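Local coordinates for protein lipoxygenase (Cyanothece sp., PDB 5EK8) that probably catalyses the insertion of molecular oxygen into polyunsaturated fatty acids at a non-heme iron, acting as a 9R-lipoxygenase, at residues F277-Y282 against L425-E430; H359-H364 against E430-Y435; V365-Y370 against C559-F564. One frame throughout, in Å; residues are numbered along the deposited sequence.

Interaction 1: F277-Y282 against L425-E430; sequences FIWDNY and LQMCTE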
loop_
_atom_site.group_PDB
_atom_site.type_symbol
_atom_site.label_atom_id
_atom_site.label_comp_id
_atom_site.label_asym_id
_atom_site.label_seq_id
_atom_site.Cartn_x
_atom_site.Cartn_y
_atom_site.Cartn_z
ATOM N N PHE A 277 23.535 -2.108 5.021
ATOM C CA PHE A 277 22.908 -1.001 4.327
ATOM C C PHE A 277 23.987 -0.164 3.652
ATOM O O PHE A 277 24.755 0.535 4.318
ATOM C CB PHE A 277 22.070 -0.160 5.287
ATOM C CG PHE A 277 20.895 -0.901 5.864
ATOM C CD1 PHE A 277 19.886 -1.374 5.038
ATOM C CD2 PHE A 277 20.799 -1.124 7.231
ATOM C CE1 PHE A 277 18.810 -2.058 5.558
ATOM C CE2 PHE A 277 19.723 -1.807 7.760
ATOM C CZ PHE A 277 18.724 -2.273 6.924
ATOM N N ILE A 278 24.043 -0.264 2.326
ATOM C CA ILE A 278 25.024 0.459 1.521
ATOM C C ILE A 278 24.325 1.359 0.506
ATOM O O ILE A 278 23.447 0.916 -0.234
ATOM C CB ILE A 278 25.983 -0.504 0.785
ATOM C CG1 ILE A 278 26.999 -1.100 1.762
ATOM C CG2 ILE A 278 26.711 0.219 -0.327
ATOM C CD1 ILE A 278 26.583 -2.426 2.342
ATOM N N TRP A 279 24.730 2.623 0.472
ATOM C CA TRP A 279 24.022 3.636 -0.301
ATOM C C TRP A 279 24.860 4.178 -1.454
ATOM O O TRP A 279 24.552 5.237 -2.005
ATOM C CB TRP A 279 23.589 4.785 0.618
ATOM C CG TRP A 279 22.971 4.306 1.895
ATOM C CD1 TRP A 279 23.622 3.992 3.056
ATOM C CD2 TRP A 279 21.580 4.071 2.140
ATOM N NE1 TRP A 279 22.720 3.577 4.009
ATOM C CE2 TRP A 279 21.460 3.617 3.471
ATOM C CE3 TRP A 279 20.423 4.200 1.364
ATOM C CZ2 TRP A 279 20.231 3.294 4.042
ATOM C CZ3 TRP A 279 19.202 3.875 1.933
ATOM C CH2 TRP A 279 19.117 3.431 3.260
ATOM N N ASP A 280 25.909 3.448 -1.824
ATOM C CA ASP A 280 26.810 3.882 -2.894
ATOM C C ASP A 280 26.072 4.155 -4.206
ATOM O O ASP A 280 26.537 4.932 -5.046
ATOM C CB ASP A 280 27.906 2.842 -3.128
ATOM C CG ASP A 280 28.808 2.667 -1.927
ATOM O OD1 ASP A 280 29.415 1.584 -1.788
ATOM O OD2 ASP A 280 28.903 3.610 -1.116
ATOM N N ASN A 281 24.909 3.526 -4.357
ATOM C CA ASN A 281 24.095 3.636 -5.564
ATOM C C ASN A 281 23.254 4.912 -5.670
ATOM O O ASN A 281 22.673 5.191 -6.718
ATOM C CB ASN A 281 23.159 2.433 -5.648
ATOM C CG ASN A 281 23.291 1.683 -6.946
ATOM O OD1 ASN A 281 24.358 1.656 -7.561
ATOM N ND2 ASN A 281 22.200 1.066 -7.375
ATOM N N TYR A 282 23.179 5.681 -4.587
ATOM C CA TYR A 282 22.160 6.728 -4.489
ATOM C C TYR A 282 22.700 8.133 -4.246
ATOM O O TYR A 282 23.776 8.320 -3.674
ATOM C CB TYR A 282 21.168 6.355 -3.390
ATOM C CG TYR A 282 20.726 4.920 -3.510
ATOM C CD1 TYR A 282 19.895 4.519 -4.548
ATOM C CD2 TYR A 282 21.162 3.956 -2.610
ATOM C CE1 TYR A 282 19.496 3.202 -4.683
ATOM C CE2 TYR A 282 20.762 2.630 -2.730
ATOM C CZ TYR A 282 19.932 2.261 -3.774
ATOM O OH TYR A 282 19.532 0.951 -3.907
ATOM N N LEU A 425 13.420 7.409 -5.126
ATOM C CA LEU A 425 12.740 6.808 -6.263
ATOM C C LEU A 425 13.529 5.619 -6.783
ATOM O O LEU A 425 12.968 4.559 -7.044
ATOM C CB LEU A 425 12.542 7.824 -7.383
ATOM C CG LEU A 425 11.721 7.295 -8.557
ATOM C CD1 LEU A 425 10.309 6.957 -8.092
ATOM C CD2 LEU A 425 11.715 8.306 -9.709
ATOM N N GLN A 426 14.839 5.795 -6.909
ATOM C CA GLN A 426 15.682 4.734 -7.435
ATOM C C GLN A 426 15.644 3.498 -6.543
ATOM O O GLN A 426 15.639 2.376 -7.049
ATOM C CB GLN A 426 17.117 5.212 -7.602
ATOM C CG GLN A 426 18.044 4.162 -8.172
ATOM C CD GLN A 426 19.457 4.668 -8.268
ATOM O OE1 GLN A 426 19.692 5.791 -8.716
ATOM N NE2 GLN A 426 20.413 3.855 -7.829
ATOM N N MET A 427 15.605 3.700 -5.225
ATOM C CA MET A 427 15.436 2.569 -4.311
ATOM C C MET A 427 14.159 1.828 -4.672
ATOM O O MET A 427 14.141 0.585 -4.826
ATOM C CB MET A 427 15.377 3.023 -2.850
ATOM C CG MET A 427 16.660 3.628 -2.306
ATOM S SD MET A 427 16.500 4.119 -0.573
ATOM C CE MET A 427 16.337 2.521 0.220
ATOM N N CYS A 428 13.096 2.610 -4.838
ATOM C CA CYS A 428 11.784 2.029 -5.094
ATOM C C CYS A 428 11.723 1.227 -6.388
ATOM O O CYS A 428 11.332 0.056 -6.378
ATOM C CB CYS A 428 10.726 3.125 -5.112
ATOM S SG CYS A 428 10.487 3.890 -3.502
ATOM N N THR A 429 12.109 1.859 -7.493
ATOM C CA THR A 429 12.113 1.209 -8.802
ATOM C C THR A 429 13.008 -0.025 -8.797
ATOM O O THR A 429 12.629 -1.077 -9.332
ATOM C CB THR A 429 12.578 2.169 -9.926
ATOM O OG1 THR A 429 13.877 2.695 -9.621
ATOM C CG2 THR A 429 11.595 3.316 -10.097
ATOM N N GLU A 430 14.186 0.107 -8.185
ATOM C CA GLU A 430 15.097 -1.025 -8.022
ATOM C C GLU A 430 14.393 -2.241 -7.431
ATOM O O GLU A 430 14.366 -3.305 -8.055
ATOM C CB GLU A 430 16.293 -0.654 -7.143
ATOM C CG GLU A 430 17.476 -0.086 -7.907
ATOM C CD GLU A 430 18.566 0.444 -6.993
ATOM O OE1 GLU A 430 18.504 0.177 -5.774
ATOM O OE2 GLU A 430 19.486 1.131 -7.489
#

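Interaction 2: H359-H364 against E430-Y435; sequences HYAKAH and EVVATY. With FE2 (Fe (II) ion), chain B.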
loop_
_atom_site.group_PDB
_atom_site.type_symbol
_atom_site.label_atom_id
_atom_site.label_comp_id
_atom_site.label_asym_id
_atom_site.label_seq_id
_atom_site.Cartn_x
_atom_site.Cartn_y
_atom_site.Cartn_z
ATOM N N HIS A 359 8.154 -0.584 3.494
ATOM C CA HIS A 359 6.846 0.032 3.543
ATOM C C HIS A 359 6.338 0.474 2.178
ATOM O O HIS A 359 5.553 -0.227 1.537
ATOM C CB HIS A 359 6.880 1.229 4.476
ATOM C CG HIS A 359 5.531 1.654 4.947
ATOM N ND1 HIS A 359 5.316 2.834 5.618
ATOM C CD2 HIS A 359 4.324 1.046 4.845
ATOM C CE1 HIS A 359 4.030 2.938 5.915
ATOM N NE2 HIS A 359 3.413 1.866 5.458
ATOM N N TYR A 360 6.778 1.653 1.749
ATOM C CA TYR A 360 6.241 2.277 0.545
ATOM C C TYR A 360 6.405 1.414 -0.701
ATOM O O TYR A 360 5.460 1.237 -1.469
ATOM C CB TYR A 360 6.895 3.636 0.311
ATOM C CG TYR A 360 6.428 4.305 -0.961
ATOM C CD1 TYR A 360 5.140 4.824 -1.067
ATOM C CD2 TYR A 360 7.273 4.418 -2.057
ATOM C CE1 TYR A 360 4.712 5.432 -2.236
ATOM C CE2 TYR A 360 6.856 5.021 -3.221
ATOM C CZ TYR A 360 5.581 5.527 -3.308
ATOM O OH TYR A 360 5.183 6.130 -4.477
ATOM N N ALA A 361 7.594 0.864 -0.896
ATOM C CA ALA A 361 7.852 0.073 -2.092
ATOM C C ALA A 361 7.171 -1.292 -2.045
ATOM O O ALA A 361 6.385 -1.629 -2.934
ATOM C CB ALA A 361 9.338 -0.097 -2.296
ATOM N N LYS A 362 7.480 -2.073 -1.013
ATOM C CA LYS A 362 7.037 -3.466 -0.947
ATOM C C LYS A 362 5.546 -3.619 -0.680
ATOM O O LYS A 362 4.917 -4.557 -1.169
ATOM C CB LYS A 362 7.821 -4.229 0.123
ATOM C CG LYS A 362 7.512 -5.724 0.145
ATOM C CD LYS A 362 8.308 -6.465 1.215
ATOM C CE LYS A 362 9.805 -6.337 0.991
ATOM N NZ LYS A 362 10.584 -7.183 1.929
ATOM N N ALA A 363 4.974 -2.707 0.096
ATOM C CA ALA A 363 3.563 -2.823 0.437
ATOM C C ALA A 363 2.680 -2.026 -0.518
ATOM O O ALA A 363 1.831 -2.595 -1.197
ATOM C CB ALA A 363 3.326 -2.386 1.865
ATOM N N HIS A 364 2.881 -0.716 -0.573
ATOM C CA HIS A 364 1.993 0.148 -1.343
ATOM C C HIS A 364 2.103 -0.076 -2.842
ATOM O O HIS A 364 1.153 -0.528 -3.498
ATOM C CB HIS A 364 2.286 1.614 -1.030
ATOM C CG HIS A 364 1.843 2.042 0.331
ATOM N ND1 HIS A 364 0.639 2.678 0.561
ATOM C CD2 HIS A 364 2.436 1.921 1.542
ATOM C CE1 HIS A 364 0.515 2.935 1.849
ATOM N NE2 HIS A 364 1.595 2.484 2.467
ATOM N N GLU A 430 14.186 0.107 -8.185
ATOM C CA GLU A 430 15.097 -1.025 -8.022
ATOM C C GLU A 430 14.393 -2.241 -7.431
ATOM O O GLU A 430 14.366 -3.305 -8.055
ATOM C CB GLU A 430 16.293 -0.654 -7.143
ATOM C CG GLU A 430 17.476 -0.086 -7.907
ATOM C CD GLU A 430 18.566 0.444 -6.993
ATOM O OE1 GLU A 430 18.504 0.177 -5.774
ATOM O OE2 GLU A 430 19.486 1.131 -7.489
ATOM N N VAL A 431 13.812 -2.104 -6.239
ATOM C CA VAL A 431 13.252 -3.310 -5.617
ATOM C C VAL A 431 11.933 -3.776 -6.256
ATOM O O VAL A 431 11.672 -4.980 -6.320
ATOM C CB VAL A 431 13.043 -3.129 -4.105
ATOM C CG1 VAL A 431 14.388 -3.078 -3.406
ATOM C CG2 VAL A 431 12.222 -1.881 -3.809
ATOM N N VAL A 432 11.113 -2.846 -6.745
ATOM C CA VAL A 432 9.816 -3.233 -7.305
ATOM C C VAL A 432 10.030 -3.947 -8.644
ATOM O O VAL A 432 9.222 -4.783 -9.052
ATOM C CB VAL A 432 8.862 -2.013 -7.471
ATOM C CG1 VAL A 432 7.594 -2.401 -8.222
ATOM C CG2 VAL A 432 8.493 -1.436 -6.105
ATOM N N ALA A 433 11.147 -3.654 -9.304
ATOM C CA ALA A 433 11.477 -4.352 -10.546
ATOM C C ALA A 433 11.810 -5.835 -10.329
ATOM O O ALA A 433 12.072 -6.553 -11.292
ATOM C CB ALA A 433 12.631 -3.659 -11.247
ATOM N N THR A 434 11.786 -6.294 -9.078
ATOM C CA THR A 434 12.122 -7.684 -8.769
ATOM C C THR A 434 11.023 -8.437 -8.015
ATOM O O THR A 434 11.147 -9.640 -7.773
ATOM C CB THR A 434 13.404 -7.775 -7.922
ATOM O OG1 THR A 434 13.103 -7.432 -6.562
ATOM C CG2 THR A 434 14.471 -6.840 -8.456
ATOM N N TYR A 435 9.954 -7.740 -7.638
ATOM C CA TYR A 435 8.912 -8.345 -6.808
ATOM C C TYR A 435 7.906 -9.141 -7.623
ATOM O O TYR A 435 7.204 -8.586 -8.465
ATOM C CB TYR A 435 8.177 -7.273 -5.997
ATOM C CG TYR A 435 9.001 -6.652 -4.890
ATOM C CD1 TYR A 435 10.009 -7.369 -4.263
ATOM C CD2 TYR A 435 8.765 -5.344 -4.471
ATOM C CE1 TYR A 435 10.765 -6.801 -3.246
ATOM C CE2 TYR A 435 9.516 -4.764 -3.449
ATOM C CZ TYR A 435 10.515 -5.501 -2.846
ATOM O OH TYR A 435 11.274 -4.947 -1.843
HETATM FE FE FE2 B . 1.117 2.534 4.899
#

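Interaction 3: V365-Y370 against C559-F564; sequences VQMEQY and CRHIIF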
loop_
_atom_site.group_PDB
_atom_site.type_symbol
_atom_site.label_atom_id
_atom_site.label_comp_id
_atom_site.label_asym_id
_atom_site.label_seq_id
_atom_site.Cartn_x
_atom_site.Cartn_y
_atom_site.Cartn_z
ATOM N N VAL A 365 3.271 0.254 -3.379
ATOM C CA VAL A 365 3.497 0.181 -4.808
ATOM C C VAL A 365 3.268 -1.226 -5.351
ATOM O O VAL A 365 2.575 -1.399 -6.351
ATOM C CB VAL A 365 4.914 0.638 -5.166
ATOM C CG1 VAL A 365 5.120 0.572 -6.677
ATOM C CG2 VAL A 365 5.156 2.044 -4.642
ATOM N N GLN A 366 3.833 -2.231 -4.692
ATOM C CA GLN A 366 3.728 -3.588 -5.210
ATOM C C GLN A 366 2.277 -4.067 -5.252
ATOM O O GLN A 366 1.902 -4.847 -6.125
ATOM C CB GLN A 366 4.573 -4.563 -4.386
ATOM C CG GLN A 366 4.653 -5.946 -5.025
ATOM C CD GLN A 366 5.219 -7.018 -4.112
ATOM O OE1 GLN A 366 5.215 -8.203 -4.460
ATOM N NE2 GLN A 366 5.715 -6.612 -2.944
ATOM N N MET A 367 1.454 -3.589 -4.324
ATOM C CA MET A 367 0.075 -4.060 -4.248
ATOM C C MET A 367 -0.885 -3.234 -5.106
ATOM O O MET A 367 -1.961 -3.717 -5.473
ATOM C CB MET A 367 -0.405 -4.078 -2.797
ATOM C CG MET A 367 0.248 -5.152 -1.925
ATOM S SD MET A 367 -0.046 -6.842 -2.490
ATOM C CE MET A 367 1.524 -7.240 -3.256
ATOM N N GLU A 368 -0.506 -2.001 -5.438
ATOM C CA GLU A 368 -1.378 -1.182 -6.280
ATOM C C GLU A 368 -1.632 -1.834 -7.643
ATOM O O GLU A 368 -2.737 -1.750 -8.176
ATOM C CB GLU A 368 -0.810 0.230 -6.483
ATOM C CG GLU A 368 -1.616 1.048 -7.497
ATOM C CD GLU A 368 -1.590 2.541 -7.251
ATOM O OE1 GLU A 368 -2.344 3.264 -7.939
ATOM O OE2 GLU A 368 -0.828 2.997 -6.377
ATOM N N GLN A 369 -0.618 -2.499 -8.196
ATOM C CA GLN A 369 -0.745 -3.125 -9.512
ATOM C C GLN A 369 -1.781 -4.245 -9.472
ATOM O O GLN A 369 -2.616 -4.386 -10.383
ATOM C CB GLN A 369 0.612 -3.653 -10.001
ATOM C CG GLN A 369 1.224 -4.781 -9.190
ATOM C CD GLN A 369 2.666 -5.085 -9.590
ATOM O OE1 GLN A 369 3.045 -4.955 -10.759
ATOM N NE2 GLN A 369 3.477 -5.489 -8.613
ATOM N N TYR A 370 -1.745 -5.018 -8.390
ATOM C CA TYR A 370 -2.713 -6.076 -8.181
ATOM C C TYR A 370 -4.095 -5.494 -7.979
ATOM O O TYR A 370 -5.080 -6.062 -8.440
ATOM C CB TYR A 370 -2.328 -6.934 -6.987
ATOM C CG TYR A 370 -1.089 -7.749 -7.217
ATOM C CD1 TYR A 370 -1.116 -8.876 -8.041
ATOM C CD2 TYR A 370 0.108 -7.405 -6.610
ATOM C CE1 TYR A 370 0.022 -9.633 -8.255
ATOM C CE2 TYR A 370 1.248 -8.149 -6.818
ATOM C CZ TYR A 370 1.200 -9.262 -7.640
ATOM O OH TYR A 370 2.345 -9.995 -7.827
ATOM N N CYS A 559 -2.904 -15.242 -4.818
ATOM C CA CYS A 559 -3.891 -14.831 -3.830
ATOM C C CYS A 559 -3.292 -14.779 -2.424
ATOM O O CYS A 559 -3.491 -13.802 -1.692
ATOM C CB CYS A 559 -5.089 -15.774 -3.868
ATOM S SG CYS A 559 -6.134 -15.579 -5.342
ATOM N N ARG A 560 -2.556 -15.829 -2.063
ATOM C CA ARG A 560 -1.818 -15.862 -0.799
ATOM C C ARG A 560 -0.889 -14.659 -0.658
ATOM O O ARG A 560 -0.844 -14.009 0.387
ATOM C CB ARG A 560 -0.994 -17.147 -0.681
ATOM C CG ARG A 560 -1.763 -18.362 -0.205
ATOM C CD ARG A 560 -0.808 -19.505 0.113
ATOM N NE ARG A 560 -0.086 -19.989 -1.063
ATOM C CZ ARG A 560 -0.486 -21.005 -1.825
ATOM N NH1 ARG A 560 -1.611 -21.648 -1.544
ATOM N NH2 ARG A 560 0.238 -21.379 -2.871
ATOM N N HIS A 561 -0.142 -14.380 -1.720
ATOM C CA HIS A 561 0.798 -13.264 -1.748
ATOM C C HIS A 561 0.100 -11.924 -1.479
ATOM O O HIS A 561 0.454 -11.184 -0.543
ATOM C CB HIS A 561 1.508 -13.236 -3.105
ATOM C CG HIS A 561 2.689 -12.321 -3.158
ATOM N ND1 HIS A 561 3.879 -12.600 -2.520
ATOM C CD2 HIS A 561 2.867 -11.131 -3.778
ATOM C CE1 HIS A 561 4.736 -11.620 -2.742
ATOM N NE2 HIS A 561 4.148 -10.716 -3.507
ATOM N N ILE A 562 -0.901 -11.636 -2.309
ATOM C CA ILE A 562 -1.698 -10.421 -2.200
ATOM C C ILE A 562 -2.266 -10.243 -0.798
ATOM O O ILE A 562 -2.038 -9.217 -0.150
ATOM C CB ILE A 562 -2.860 -10.422 -3.214
ATOM C CG1 ILE A 562 -2.319 -10.378 -4.645
ATOM C CG2 ILE A 562 -3.802 -9.249 -2.956
ATOM C CD1 ILE A 562 -3.377 -10.642 -5.705
ATOM N N ILE A 563 -2.991 -11.257 -0.330
ATOM C CA ILE A 563 -3.622 -11.189 0.981
ATOM C C ILE A 563 -2.582 -10.979 2.071
ATOM O O ILE A 563 -2.784 -10.174 2.979
ATOM C CB ILE A 563 -4.438 -12.458 1.290
ATOM C CG1 ILE A 563 -5.630 -12.564 0.340
ATOM C CG2 ILE A 563 -4.931 -12.435 2.726
ATOM C CD1 ILE A 563 -6.444 -13.822 0.521
ATOM N N PHE A 564 -1.457 -11.680 1.966
ATOM C CA PHE A 564 -0.413 -11.566 2.978
ATOM C C PHE A 564 0.108 -10.150 3.085
ATOM O O PHE A 564 0.237 -9.613 4.186
ATOM C CB PHE A 564 0.756 -12.505 2.692
ATOM C CG PHE A 564 1.837 -12.455 3.740
ATOM C CD1 PHE A 564 2.930 -11.606 3.603
ATOM C CD2 PHE A 564 1.753 -13.249 4.873
ATOM C CE1 PHE A 564 3.920 -11.561 4.571
ATOM C CE2 PHE A 564 2.742 -13.212 5.843
ATOM C CZ PHE A 564 3.826 -12.363 5.693
#

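Interaction 1: F277-Y282 against L425-E430
A type I beta turn, Trp279 to Tyr282, docks on helix 421-432 through Asn281 and Tyr282, which meet Gln426, Met427 and Glu430. The amide of Gln426 reaches the turn because CG stands anti to the backbone N (chi1 -179°) and the chain runs out extended. Gln426 NE2 donates to Asn281 O at 2.9 Å, arriving well above the carbonyl plane, and also to Glu430 OE2 at 2.9 Å, one helical turn further on and straighter, with an N-H...acceptor angle of 158°. Glu430 OE2 takes a second, weak hydrogen bond from Asn281 ND2, so a buried carboxylate oxygen faces two amide donors that would probably help to offset its charge. Asparagine and glutamine suit these places, since each supplies N-H groups without bringing a charge.

Tyr282 lies deeper, where the turn between strands 272-277 and 291-300 meets the helical body of the lipoxygenase fold. Met427 CG makes a CH-pi contact over one face of the Tyr282 ring, 3.9 Å from its centroid, while Asn281 CB sits over the opposite face; the Tyr282 hydroxyl is hydrogen-bonded to Ile505 N. Beyond CG, the flexible thioether of Met427 carries on to Trp279. There SD lies in the indole plane at the edge of the six-membered ring, a Met-aromatic contact, and Met427 CE comes within 3.6 Å of Trp279 CZ3. Met427 also touches Phe352 and Ile357 of helix 337-377.

Interaction 2: H359-H364 against E430-Y435
Val431 O, on a residue whose CG2 packs against Ala361, is gripped twice by Thr434: OG1 donates to it at 2.8 Å and the backbone N at 3.1 Å. Helix 421-432 ends here and passes into a type I beta turn from Val432 to Tyr435, which folds the Tyr435 ring back so that one face lies above the same Val431 O. Threonine suits the turn because its hydroxyl supplies a second donor to a carbonyl at the helix end.

The partner is the iron-bearing part of helix 337-377. Across a wider pi-type turn, His359 NE2 and His364 NE2 each bind the iron at 2.5 Å, a pair of histidines with four residues between them, as is familiar in lipoxygenases; His570 and the C-terminal carboxylate of Ile668 are further ligands. The second helix packs on the face of this turn turned away from the metal. Ala361 points there, and its small methyl lets the backbones come close: Ala361 CB meets Val431 CG2 at 3.7 Å, and Val432 CG2 lies beside both CB and O of Ala361. Beta-branched valines fill this apolar seam with short, stiff side chains.

Tyr435 extends the seam to Lys362, whose chain crosses it at about a right angle. With an alanine in place of Tyr435, a gap would probably open beside Lys362 and over Val431 O, and the lysine methylenes would have less to hold them. The ammonium group is salt-bridged to Glu358, so the lysine offers carbon to the tyrosine. A bend at chi3 (-60°) brings Lys362 CE to 3.5 Å from Tyr435 OH, while Tyr435 CE2 rests 3.8 Å from Lys362 CA.

Interaction 3: V365-Y370 against C559-F564
His561 and Gln366 join two long helices by a nearly straight hydrogen bond: His561 NE2 donates to Gln366 OE1 at 2.9 Å, with an angle of 175° at the hydrogen. The acceptor lies in the imidazole plane, at the ring edge, whereas the donor stands above the plane of the glutamine carbonyl. Both side chains reach across from the same first torsion, with CG anti to the backbone N (chi1 -168° in His561). The glutamine then stays extended, and its NE2 is bonded to Lys362 O. With its oxygen facing a donor and its nitrogen an acceptor, the buried amide is held in one orientation, a task that suits a side chain carrying both groups.

Met367 behaves otherwise. Its chain folds at chi2 and chi3, and the bends bring its end over to Ile562 and His561: Met367 SD is 3.9 Å from Ile562 O, and Met367 CE is 4.1 Å from His561 CD2. Tyr370 presents a broad face instead, over which Ile562 CG1 makes a CH-pi contact 4.1 Å from the Tyr370 ring centroid, offset toward the rim. The branched isoleucine serves both neighbours, since its other arm, CG2, turns to Met367 SD while Ile562 CD1 comes within 3.7 Å of Tyr370 CD1, near the rim. Within the first helix, Gln369 NE2 donates to Gln366 O in the carbonyl plane, on a lone pair.

The two helical segments cross at -127°, their axes 10.6 Å apart at closest approach, within the helical core that holds the iron. Helix 383-391 touches Ile562 through Leu387, Trp440 meets the His561 ring edge-to-face, and helix 451-473 packs against Ile563 and Phe564.

In the fold
From the N terminus, the turn after strand 272-277 comes first, and interaction 1 joins it to helix 421-432, closing a loop of 142 residues. Helix 337-377 lies within that loop and supplies one side of interactions 2 and 3. Interaction 2 returns it to the end of helix 421-432 over 65 residues; interaction 3 carries its next turn to helix 549-574, spanning 188. Every pair of contacts crosses and none nests. Interactions 1 and 2 share Glu430 and meet where Cys428 packs on Tyr360, while interactions 2 and 3 adjoin through Tyr435 and Gln366. Together they tie the beta-sheet flank to the iron-binding helices.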